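Ornithine decarboxylase (Entamoeba histolytica, PDB 4AIB) probably catalyses, as a pyridoxal 5'-phosphate-dependent homodimer, the decarboxylation of L-ornithine to putrescine, the entry step of polyamine synthesis. Local coordinates at residues E41-N46 / A230-F235. Sequence-based numbering, arbitrary orientation.
Sequences ERWKKN and APFEEF
Asn46, in the last turn of helix 33-46, comes nearest to Glu233, on helix 232-245, their CA atoms 6.4 Å apart. Glu233 suits this place because its two carboxylate oxygens can serve two partners on the facing helix. Its OE2 takes a side-on grip from Arg42, with NE and NH2 each 2.8 Å away; guanidinium and carboxylate lie nearly coplanar, 14° apart, and the NH2 bond uses the anti lone pair. Asn46 offers an amide NH2 with two hydrogens: ND2 reaches Glu233 OE1 at 3.0 Å from above the carboxylate plane and makes a weak bond back to the Arg42 carbonyl. Arg42 combines a charged end with a long aliphatic chain, extended past Phe232, whose CD2 lies 3.4 Å from Arg42 NE, over one guanidinium face near its rim; the planes are steeply inclined (64°), not stacked in parallel. Flat, apolar Phe232 and Trp43 fill the buried side, where the Phe232 edge brings CZ 3.8 Å from Trp43 CE3, both rings continue onto Tyr261, and the indole NE1 is satisfied by the Val50 carbonyl. Two outer helices of the pyridoxal-binding TIM barrel are thus joined by aromatics beneath a carboxylate whose rotation is probably fixed by bonds to both oxygens, its ionised form probably favoured by Arg42.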
ATOM      1  N   GLU A  41      -8.960 -13.785  26.188  1.00 36.52           N
ATOM      2  CA  GLU A  41      -9.272 -14.809  27.193  1.00 38.53           C
ATOM      3  C   GLU A  41      -9.248 -16.229  26.613  1.00 39.15           C
ATOM      4  O   GLU A  41      -9.081 -17.199  27.352  1.00 40.62           O
ATOM      5  CB  GLU A  41     -10.603 -14.518  27.906  1.00 40.60           C
ATOM      6  CG  GLU A  41     -11.844 -14.555  27.024  1.00 45.37           C
ATOM      7  CD  GLU A  41     -13.136 -14.479  27.820  1.00 47.57           C
ATOM      8  OE1 GLU A  41     -13.358 -15.352  28.687  1.00 48.35           O
ATOM      9  OE2 GLU A  41     -13.938 -13.553  27.569  1.00 46.09           O
ATOM     10  N   ARG A  42      -9.413 -16.333  25.296  1.00 38.52           N
ATOM     11  CA  ARG A  42      -9.268 -17.599  24.575  1.00 38.07           C
ATOM     12  C   ARG A  42      -7.794 -17.998  24.508  1.00 37.92           C
ATOM     13  O   ARG A  42      -7.457 -19.178  24.626  1.00 37.57           O
ATOM     14  CB  ARG A  42      -9.846 -17.473  23.163  1.00 37.35           C
ATOM     15  CG  ARG A  42      -9.895 -18.764  22.361  1.00 37.12           C
ATOM     16  CD  ARG A  42     -10.183 -18.473  20.896  1.00 39.18           C
ATOM     17  NE  ARG A  42     -10.267 -19.691  20.093  1.00 40.22           N
ATOM     18  CZ  ARG A  42     -10.372 -19.719  18.766  1.00 38.80           C
ATOM     19  NH1 ARG A  42     -10.402 -18.591  18.066  1.00 38.78           N
ATOM     20  NH2 ARG A  42     -10.443 -20.883  18.135  1.00 38.58           N
ATOM     21  N   TRP A  43      -6.928 -17.003  24.315  1.00 36.18           N
ATOM     22  CA  TRP A  43      -5.482 -17.211  24.259  1.00 35.69           C
ATOM     23  C   TRP A  43      -4.920 -17.572  25.607  1.00 35.61           C
ATOM     24  O   TRP A  43      -4.130 -18.511  25.721  1.00 34.52           O
ATOM     25  CB  TRP A  43      -4.787 -15.965  23.711  1.00 37.95           C
ATOM     26  CG  TRP A  43      -3.282 -16.085  23.623  1.00 41.42           C
ATOM     27  CD1 TRP A  43      -2.361 -16.042  24.669  1.00 42.39           C
ATOM     28  CD2 TRP A  43      -2.469 -16.265  22.411  1.00 42.62           C
ATOM     29  NE1 TRP A  43      -1.081 -16.187  24.203  1.00 43.52           N
ATOM     30  CE2 TRP A  43      -1.072 -16.322  22.861  1.00 43.29           C
ATOM     31  CE3 TRP A  43      -2.746 -16.381  21.053  1.00 42.71           C
ATOM     32  CZ2 TRP A  43      -0.020 -16.488  21.973  1.00 42.90           C
ATOM     33  CZ3 TRP A  43      -1.674 -16.549  20.166  1.00 43.60           C
ATOM     34  CH2 TRP A  43      -0.345 -16.600  20.618  1.00 43.43           C
ATOM     35  N   LYS A  44      -5.321 -16.824  26.635  1.00 37.75           N
ATOM     36  CA  LYS A  44      -4.844 -17.038  28.005  1.00 39.43           C
ATOM     37  C   LYS A  44      -5.271 -18.390  28.577  1.00 39.16           C
ATOM     38  O   LYS A  44      -4.601 -18.938  29.456  1.00 40.98           O
ATOM     39  CB  LYS A  44      -5.323 -15.911  28.926  1.00 40.51           C
ATOM     40  CG  LYS A  44      -4.574 -14.599  28.759  1.00 39.93           C
ATOM     41  CD  LYS A  44      -4.992 -13.590  29.818  1.00 40.95           C
ATOM     42  CE  LYS A  44      -4.199 -12.297  29.710  1.00 41.78           C
ATOM     43  NZ  LYS A  44      -2.779 -12.455  30.133  1.00 41.27           N
ATOM     44  N   LYS A  45      -6.386 -18.915  28.075  1.00 36.81           N
ATOM     45  CA  LYS A  45      -6.927 -20.196  28.521  1.00 34.93           C
ATOM     46  C   LYS A  45      -6.182 -21.372  27.888  1.00 33.80           C
ATOM     47  O   LYS A  45      -5.886 -22.362  28.560  1.00 31.52           O
ATOM     48  CB  LYS A  45      -8.423 -20.275  28.196  1.00 34.97           C
ATOM     49  CG  LYS A  45      -9.137 -21.501  28.742  1.00 35.50           C
ATOM     50  CD  LYS A  45     -10.598 -21.507  28.324  1.00 37.98           C
ATOM     51  CE  LYS A  45     -11.272 -22.828  28.656  1.00 36.49           C
ATOM     52  NZ  LYS A  45     -10.787 -23.941  27.794  1.00 35.47           N
ATOM     53  N   ASN A  46      -5.883 -21.254  26.597  1.00 34.90           N
ATOM     54  CA  ASN A  46      -5.236 -22.333  25.853  1.00 36.39           C
ATOM     55  C   ASN A  46      -3.709 -22.304  25.893  1.00 36.22           C
ATOM     56  O   ASN A  46      -3.064 -23.355  25.849  1.00 36.78           O
ATOM     57  CB  ASN A  46      -5.756 -22.381  24.416  1.00 37.96           C
ATOM     58  CG  ASN A  46      -7.078 -23.116  24.303  1.00 39.86           C
ATOM     59  OD1 ASN A  46      -7.142 -24.334  24.476  1.00 37.60           O
ATOM     60  ND2 ASN A  46      -8.142 -22.377  24.009  1.00 40.01           N
ATOM     61  N   ALA A 230      -6.005 -23.705  11.816  1.00 63.16           N
ATOM     62  CA  ALA A 230      -7.430 -23.507  12.139  1.00 63.34           C
ATOM     63  C   ALA A 230      -7.943 -23.975  13.506  1.00 61.67           C
ATOM     64  O   ALA A 230      -8.609 -23.198  14.196  1.00 63.83           O
ATOM     65  CB  ALA A 230      -8.315 -24.056  11.027  1.00 65.47           C
ATOM     66  N   PRO A 231      -7.660 -25.236  13.902  1.00 57.31           N
ATOM     67  CA  PRO A 231      -8.264 -25.709  15.150  1.00 54.02           C
ATOM     68  C   PRO A 231      -7.545 -25.173  16.388  1.00 53.01           C
ATOM     69  O   PRO A 231      -7.256 -25.938  17.309  1.00 54.40           O
ATOM     70  CB  PRO A 231      -8.124 -27.241  15.060  1.00 53.54           C
ATOM     71  CG  PRO A 231      -7.470 -27.532  13.747  1.00 54.63           C
ATOM     72  CD  PRO A 231      -6.802 -26.271  13.303  1.00 54.68           C
ATOM     73  N   PHE A 232      -7.291 -23.860  16.394  1.00 51.28           N
ATOM     74  CA  PHE A 232      -6.547 -23.132  17.437  1.00 49.26           C
ATOM     75  C   PHE A 232      -6.438 -23.798  18.812  1.00 49.50           C
ATOM     76  O   PHE A 232      -5.353 -23.838  19.395  1.00 49.48           O
ATOM     77  CB  PHE A 232      -7.104 -21.707  17.580  1.00 45.67           C
ATOM     78  CG  PHE A 232      -6.400 -20.876  18.617  1.00 41.99           C
ATOM     79  CD1 PHE A 232      -5.155 -20.315  18.352  1.00 39.53           C
ATOM     80  CD2 PHE A 232      -6.988 -20.645  19.857  1.00 40.22           C
ATOM     81  CE1 PHE A 232      -4.506 -19.548  19.308  1.00 38.28           C
ATOM     82  CE2 PHE A 232      -6.343 -19.879  20.816  1.00 38.23           C
ATOM     83  CZ  PHE A 232      -5.101 -19.329  20.541  1.00 36.79           C
ATOM     84  N   GLU A 233      -7.563 -24.301  19.321  1.00 48.87           N
ATOM     85  CA  GLU A 233      -7.610 -25.014  20.602  1.00 47.20           C
ATOM     86  C   GLU A 233      -6.599 -26.165  20.629  1.00 45.15           C
ATOM     87  O   GLU A 233      -5.918 -26.383  21.634  1.00 45.10           O
ATOM     88  CB  GLU A 233      -9.020 -25.560  20.873  1.00 48.14           C
ATOM     89  CG  GLU A 233     -10.172 -24.713  20.337  1.00 50.57           C
ATOM     90  CD  GLU A 233     -10.418 -23.440  21.131  1.00 52.89           C
ATOM     91  OE1 GLU A 233     -10.371 -23.482  22.378  1.00 53.38           O
ATOM     92  OE2 GLU A 233     -10.677 -22.394  20.501  1.00 54.04           O
ATOM     93  N   GLU A 234      -6.510 -26.885  19.512  1.00 42.31           N
ATOM     94  CA  GLU A 234      -5.586 -28.006  19.347  1.00 39.64           C
ATOM     95  C   GLU A 234      -4.157 -27.541  19.063  1.00 39.84           C
ATOM     96  O   GLU A 234      -3.199 -28.119  19.581  1.00 41.05           O
ATOM     97  CB  GLU A 234      -6.061 -28.927  18.220  1.00 38.13           C
ATOM     98  CG  GLU A 234      -7.398 -29.604  18.475  1.00 36.88           C
ATOM     99  CD  GLU A 234      -7.696 -30.718  17.487  1.00 35.92           C
ATOM    100  OE1 GLU A 234      -7.379 -30.571  16.288  1.00 35.64           O
ATOM    101  OE2 GLU A 234      -8.260 -31.745  17.918  1.00 34.22           O
ATOM    102  N   PHE A 235      -4.024 -26.506  18.234  1.00 37.79           N
ATOM    103  CA  PHE A 235      -2.721 -25.941  17.880  1.00 36.96           C
ATOM    104  C   PHE A 235      -2.020 -25.344  19.098  1.00 36.47           C
ATOM    105  O   PHE A 235      -0.797 -25.428  19.222  1.00 37.01           O
ATOM    106  CB  PHE A 235      -2.874 -24.893  16.769  1.00 37.35           C
ATOM    107  CG  PHE A 235      -1.584 -24.228  16.362  1.00 39.03           C
ATOM    108  CD1 PHE A 235      -0.492 -24.981  15.935  1.00 39.46           C
ATOM    109  CD2 PHE A 235      -1.468 -22.842  16.384  1.00 39.67           C
ATOM    110  CE1 PHE A 235       0.691 -24.366  15.556  1.00 39.46           C
ATOM    111  CE2 PHE A 235      -0.287 -22.221  16.004  1.00 40.21           C
ATOM    112  CZ  PHE A 235       0.792 -22.984  15.589  1.00 39.36           C
TER